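Local atomic coordinates of desmoplakin (Homo sapiens, PDB entry 3R6N), a protein that belongs to the desmosome, the cell-adhesion junction, and carries a plakin domain in which spectrin repeats form a rigid rod with an SH3 domain. Residues 261-274 with 333-346. Sequence-based numbering, arbitrary orientation.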
loop_
_atom_site.group_PDB
_atom_site.type_symbol
_atom_site.label_atom_id
_atom_site.label_comp_id
_atom_site.label_asym_id
_atom_site.label_seq_id
_atom_site.Cartn_x
_atom_site.Cartn_y
_atom_site.Cartn_z
ATOM N N LEU A 261 16.117 1.819 9.324
ATOM C CA LEU A 261 15.848 0.558 8.644
ATOM C C LEU A 261 15.267 -0.475 9.600
ATOM O O LEU A 261 14.351 -1.214 9.244
ATOM C CB LEU A 261 17.118 0.013 7.987
ATOM C CG LEU A 261 17.260 0.239 6.480
ATOM C CD1 LEU A 261 17.043 1.699 6.130
ATOM C CD2 LEU A 261 18.618 -0.237 5.995
ATOM N N VAL A 262 15.800 -0.527 10.816
ATOM C CA VAL A 262 15.270 -1.436 11.823
ATOM C C VAL A 262 13.770 -1.211 11.986
ATOM O O VAL A 262 12.987 -2.161 12.038
ATOM C CB VAL A 262 15.965 -1.249 13.186
ATOM C CG1 VAL A 262 15.324 -2.144 14.239
ATOM C CG2 VAL A 262 17.450 -1.542 13.065
ATOM N N ASN A 263 13.375 0.056 12.048
ATOM C CA ASN A 263 11.974 0.410 12.235
ATOM C C ASN A 263 11.101 0.079 11.024
ATOM O O ASN A 263 10.074 -0.588 11.157
ATOM C CB ASN A 263 11.838 1.885 12.622
ATOM C CG ASN A 263 12.502 2.200 13.953
ATOM O OD1 ASN A 263 13.001 3.304 14.169
ATOM N ND2 ASN A 263 12.512 1.222 14.851
ATOM N N LYS A 264 11.518 0.534 9.847
ATOM C CA LYS A 264 10.776 0.258 8.621
ATOM C C LYS A 264 10.511 -1.233 8.436
ATOM O O LYS A 264 9.397 -1.634 8.105
ATOM C CB LYS A 264 11.506 0.816 7.397
ATOM C CG LYS A 264 11.364 2.316 7.217
ATOM C CD LYS A 264 12.155 2.799 6.009
ATOM C CE LYS A 264 12.186 4.319 5.940
ATOM N NZ LYS A 264 13.167 4.817 4.932
ATOM N N SER A 265 11.535 -2.054 8.651
ATOM C CA SER A 265 11.402 -3.496 8.464
ATOM C C SER A 265 10.176 -4.047 9.190
ATOM O O SER A 265 9.489 -4.936 8.683
ATOM C CB SER A 265 12.669 -4.225 8.926
ATOM O OG SER A 265 12.869 -4.079 10.321
ATOM N N LYS A 266 9.909 -3.510 10.377
ATOM C CA LYS A 266 8.782 -3.953 11.189
ATOM C C LYS A 266 7.444 -3.628 10.527
ATOM O O LYS A 266 6.397 -4.121 10.949
ATOM C CB LYS A 266 8.848 -3.325 12.584
ATOM C CG LYS A 266 9.974 -3.859 13.460
ATOM C CD LYS A 266 10.000 -3.159 14.815
ATOM C CE LYS A 266 10.951 -3.853 15.788
ATOM N NZ LYS A 266 12.314 -4.050 15.214
ATOM N N LYS A 267 7.484 -2.805 9.484
ATOM C CA LYS A 267 6.267 -2.360 8.814
ATOM C C LYS A 267 6.164 -2.842 7.369
ATOM O O LYS A 267 5.130 -2.675 6.726
ATOM C CB LYS A 267 6.165 -0.834 8.858
ATOM C CG LYS A 267 6.021 -0.268 10.259
ATOM C CD LYS A 267 5.732 1.218 10.213
ATOM C CE LYS A 267 6.741 1.944 9.333
ATOM N NZ LYS A 267 6.488 3.413 9.276
ATOM N N ILE A 268 7.232 -3.440 6.861
ATOM C CA ILE A 268 7.245 -3.906 5.479
ATOM C C ILE A 268 6.311 -5.088 5.261
ATOM O O ILE A 268 6.369 -6.088 5.975
ATOM C CB ILE A 268 8.659 -4.271 5.008
ATOM C CG1 ILE A 268 9.553 -3.031 5.024
ATOM C CG2 ILE A 268 8.608 -4.862 3.607
ATOM C CD1 ILE A 268 9.026 -1.889 4.187
ATOM N N VAL A 269 5.458 -4.959 4.255
ATOM C CA VAL A 269 4.429 -5.942 3.956
ATOM C C VAL A 269 5.026 -7.171 3.258
ATOM O O VAL A 269 6.221 -7.196 2.963
ATOM C CB VAL A 269 3.345 -5.296 3.066
ATOM C CG1 VAL A 269 3.689 -5.473 1.596
ATOM C CG2 VAL A 269 1.972 -5.855 3.393
ATOM N N GLN A 270 4.203 -8.187 3.003
ATOM C CA GLN A 270 4.658 -9.384 2.300
ATOM C C GLN A 270 4.063 -9.492 0.902
ATOM O O GLN A 270 2.852 -9.382 0.724
ATOM C CB GLN A 270 4.314 -10.641 3.091
ATOM C CG GLN A 270 5.131 -10.815 4.347
ATOM C CD GLN A 270 5.139 -12.247 4.839
ATOM O OE1 GLN A 270 5.329 -13.182 4.059
ATOM N NE2 GLN A 270 4.933 -12.429 6.141
ATOM N N LEU A 271 4.918 -9.729 -0.086
ATOM C CA LEU A 271 4.487 -9.795 -1.480
ATOM C C LEU A 271 4.621 -11.181 -2.115
ATOM O O LEU A 271 3.766 -11.592 -2.894
ATOM C CB LEU A 271 5.246 -8.764 -2.319
ATOM C CG LEU A 271 4.578 -7.404 -2.533
ATOM C CD1 LEU A 271 3.898 -6.924 -1.271
ATOM C CD2 LEU A 271 5.587 -6.377 -3.029
ATOM N N LYS A 272 5.692 -11.900 -1.798
ATOM C CA LYS A 272 5.934 -13.186 -2.448
ATOM C C LYS A 272 4.755 -14.156 -2.350
ATOM O O LYS A 272 4.421 -14.826 -3.327
ATOM C CB LYS A 272 7.213 -13.837 -1.922
ATOM C CG LYS A 272 8.472 -13.087 -2.305
ATOM C CD LYS A 272 9.714 -13.827 -1.858
ATOM C CE LYS A 272 10.965 -13.039 -2.193
ATOM N NZ LYS A 272 11.100 -12.831 -3.663
ATOM N N PRO A 273 4.118 -14.236 -1.172
ATOM C CA PRO A 273 2.996 -15.170 -1.014
ATOM C C PRO A 273 1.818 -14.879 -1.944
ATOM O O PRO A 273 0.922 -15.710 -2.071
ATOM C CB PRO A 273 2.589 -14.973 0.447
ATOM C CG PRO A 273 3.831 -14.499 1.117
ATOM C CD PRO A 273 4.504 -13.617 0.108
ATOM N N ARG A 274 1.819 -13.724 -2.595
ATOM C CA ARG A 274 0.748 -13.395 -3.527
ATOM C C ARG A 274 0.810 -14.278 -4.763
ATOM O O ARG A 274 -0.202 -14.470 -5.443
ATOM C CB ARG A 274 0.796 -11.923 -3.926
ATOM C CG ARG A 274 0.703 -10.976 -2.758
ATOM C CD ARG A 274 0.375 -9.571 -3.208
ATOM N NE ARG A 274 -1.001 -9.466 -3.685
ATOM C CZ ARG A 274 -2.051 -9.279 -2.894
ATOM N NH1 ARG A 274 -1.891 -9.178 -1.583
ATOM N NH2 ARG A 274 -3.265 -9.196 -3.418
ATOM N N LEU A 333 -7.268 -8.084 -0.396
ATOM C CA LEU A 333 -6.519 -8.763 0.656
ATOM C C LEU A 333 -5.030 -8.432 0.595
ATOM O O LEU A 333 -4.394 -8.567 -0.451
ATOM C CB LEU A 333 -6.701 -10.276 0.555
ATOM C CG LEU A 333 -8.076 -10.869 0.842
ATOM C CD1 LEU A 333 -8.133 -12.300 0.335
ATOM C CD2 LEU A 333 -8.396 -10.798 2.327
ATOM N N ILE A 334 -4.476 -8.005 1.723
ATOM C CA ILE A 334 -3.048 -7.734 1.812
ATOM C C ILE A 334 -2.403 -8.738 2.762
ATOM O O ILE A 334 -3.103 -9.453 3.481
ATOM C CB ILE A 334 -2.781 -6.292 2.292
ATOM C CG1 ILE A 334 -1.371 -5.843 1.906
ATOM C CG2 ILE A 334 -3.011 -6.166 3.794
ATOM C CD1 ILE A 334 -1.216 -4.346 1.850
ATOM N N ILE A 335 -1.074 -8.805 2.756
ATOM C CA ILE A 335 -0.356 -9.713 3.647
ATOM C C ILE A 335 0.531 -8.915 4.598
ATOM O O ILE A 335 1.696 -8.655 4.305
ATOM C CB ILE A 335 0.503 -10.728 2.861
ATOM C CG1 ILE A 335 -0.276 -11.276 1.660
ATOM C CG2 ILE A 335 0.967 -11.854 3.772
ATOM C CD1 ILE A 335 0.460 -12.342 0.877
ATOM N N PRO A 336 -0.020 -8.534 5.754
ATOM C CA PRO A 336 0.653 -7.615 6.675
ATOM C C PRO A 336 1.930 -8.208 7.271
ATOM O O PRO A 336 2.112 -9.431 7.245
ATOM C CB PRO A 336 -0.395 -7.413 7.769
ATOM C CG PRO A 336 -1.154 -8.684 7.771
ATOM C CD PRO A 336 -1.257 -9.081 6.333
ATOM N N PRO A 337 2.816 -7.344 7.797
ATOM C CA PRO A 337 4.034 -7.766 8.494
ATOM C C PRO A 337 3.687 -8.635 9.695
ATOM O O PRO A 337 2.510 -8.730 10.038
ATOM C CB PRO A 337 4.661 -6.436 8.940
ATOM C CG PRO A 337 3.574 -5.438 8.850
ATOM C CD PRO A 337 2.718 -5.879 7.716
ATOM N N PRO A 338 4.694 -9.252 10.330
ATOM C CA PRO A 338 6.117 -9.085 10.017
ATOM C C PRO A 338 6.580 -9.897 8.808
ATOM O O PRO A 338 6.228 -11.070 8.671
ATOM C CB PRO A 338 6.800 -9.594 11.283
ATOM C CG PRO A 338 5.888 -10.654 11.771
ATOM C CD PRO A 338 4.492 -10.180 11.457
ATOM N N ASN A 339 7.360 -9.261 7.938
ATOM C CA ASN A 339 7.985 -9.948 6.818
ATOM C C ASN A 339 9.368 -10.444 7.215
ATOM O O ASN A 339 10.294 -9.650 7.366
ATOM C CB ASN A 339 8.071 -9.025 5.602
ATOM C CG ASN A 339 8.913 -9.610 4.480
ATOM O OD1 ASN A 339 9.392 -10.744 4.569
ATOM N ND2 ASN A 339 9.093 -8.841 3.413
ATOM N N PRO A 340 9.512 -11.766 7.378
ATOM C CA PRO A 340 10.751 -12.379 7.869
ATOM C C PRO A 340 11.952 -12.068 6.975
ATOM O O PRO A 340 13.081 -12.043 7.455
ATOM C CB PRO A 340 10.431 -13.876 7.843
ATOM C CG PRO A 340 9.344 -14.013 6.835
ATOM C CD PRO A 340 8.515 -12.777 6.996
ATOM N N LEU A 341 11.704 -11.831 5.692
ATOM C CA LEU A 341 12.767 -11.469 4.763
ATOM C C LEU A 341 13.296 -10.064 5.031
ATOM O O LEU A 341 14.459 -9.772 4.763
ATOM C CB LEU A 341 12.274 -11.574 3.320
ATOM C CG LEU A 341 12.071 -12.996 2.801
ATOM C CD1 LEU A 341 11.339 -12.991 1.468
ATOM C CD2 LEU A 341 13.412 -13.703 2.684
ATOM N N ALA A 342 12.435 -9.197 5.556
ATOM C CA ALA A 342 12.819 -7.825 5.873
ATOM C C ALA A 342 13.447 -7.728 7.260
ATOM O O ALA A 342 14.466 -7.069 7.441
ATOM C CB ALA A 342 11.623 -6.896 5.763
ATOM N N VAL A 343 12.833 -8.385 8.237
ATOM C CA VAL A 343 13.340 -8.370 9.604
ATOM C C VAL A 343 14.735 -8.982 9.699
ATOM O O VAL A 343 15.607 -8.451 10.386
ATOM C CB VAL A 343 12.384 -9.097 10.571
ATOM C CG1 VAL A 343 13.158 -9.725 11.720
ATOM C CG2 VAL A 343 11.327 -8.137 11.088
ATOM N N ASP A 344 14.946 -10.095 9.007
ATOM C CA ASP A 344 16.247 -10.755 9.023
ATOM C C ASP A 344 17.329 -9.881 8.395
ATOM O O ASP A 344 18.464 -9.856 8.863
ATOM C CB ASP A 344 16.171 -12.110 8.321
ATOM C CG ASP A 344 15.478 -13.165 9.165
ATOM O OD1 ASP A 344 14.939 -12.810 10.236
ATOM O OD2 ASP A 344 15.471 -14.346 8.757
ATOM N N LEU A 345 16.974 -9.159 7.340
ATOM C CA LEU A 345 17.911 -8.255 6.687
ATOM C C LEU A 345 18.289 -7.086 7.597
ATOM O O LEU A 345 19.451 -6.682 7.649
ATOM C CB LEU A 345 17.335 -7.736 5.367
ATOM C CG LEU A 345 18.248 -6.837 4.532
ATOM C CD1 LEU A 345 19.604 -7.486 4.323
ATOM C CD2 LEU A 345 17.603 -6.514 3.198
ATOM N N SER A 346 17.309 -6.543 8.312
ATOM C CA SER A 346 17.575 -5.439 9.226
ATOM C C SER A 346 18.444 -5.916 10.386
ATOM O O SER A 346 19.229 -5.153 10.942
ATOM C CB SER A 346 16.273 -4.830 9.753
ATOM O OG SER A 346 15.710 -5.614 10.794
#
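The R274 guanidinium meets L333 edge-on: L333 O lies in its plane and takes NH1 at 2.8 Å, while NH2 reaches the same oxygen at 3.2 Å. I334 CA sits near that edge, and I335 CG1 approaches obliquely. Two bonds to one carbonyl fix the rotation of the group, and NH2 also donates to S330 O. This is where an SH3 domain is spliced between spectrin-type helices: the chain leaves helix 234-265 and forms the SH3 sheet, whose last strand, 333-334, leads back to helix 340-384, so the entry and exit linkers lie against each other. I335 sits between them, its CD1 against P273 CB and its CG2 against Q270 CB. Next to it Q270 N donates to I335 O (2.9 Å), and V269 CG2 packs on I334 CG1. The side-chain amides of Q270 and N339 lie with their planes 25° apart. Q270, extended beyond CG, passes over N339 CB and puts NE2 3.2 Å from P338 O, a weak bond. N339 has CG anti to its own N (chi1 171°), which sends ND2 back across the linkers to V269 O, again weakly (3.3 Å). N339 is the N-cap residue of helix 340-384, and its OD1 accepts from L341 N at 2.8 Å, the donor standing above the amide plane. K272 lays CE against L341 CD1 on its way to a salt bridge with D123. P337 CB touches the carbonyl oxygens of K266 and I268. Helix segments 261-265 and 340-346 run nearly antiparallel (165°), axes 8.8 Å apart; in the linker, I268 CB rests on A342 CB. Between the helices S265 CB and OG touch S346 CB, and each serine hydroxyl bonds back to its own helix, S265 OG to V262 O and S346 OG to V343 O.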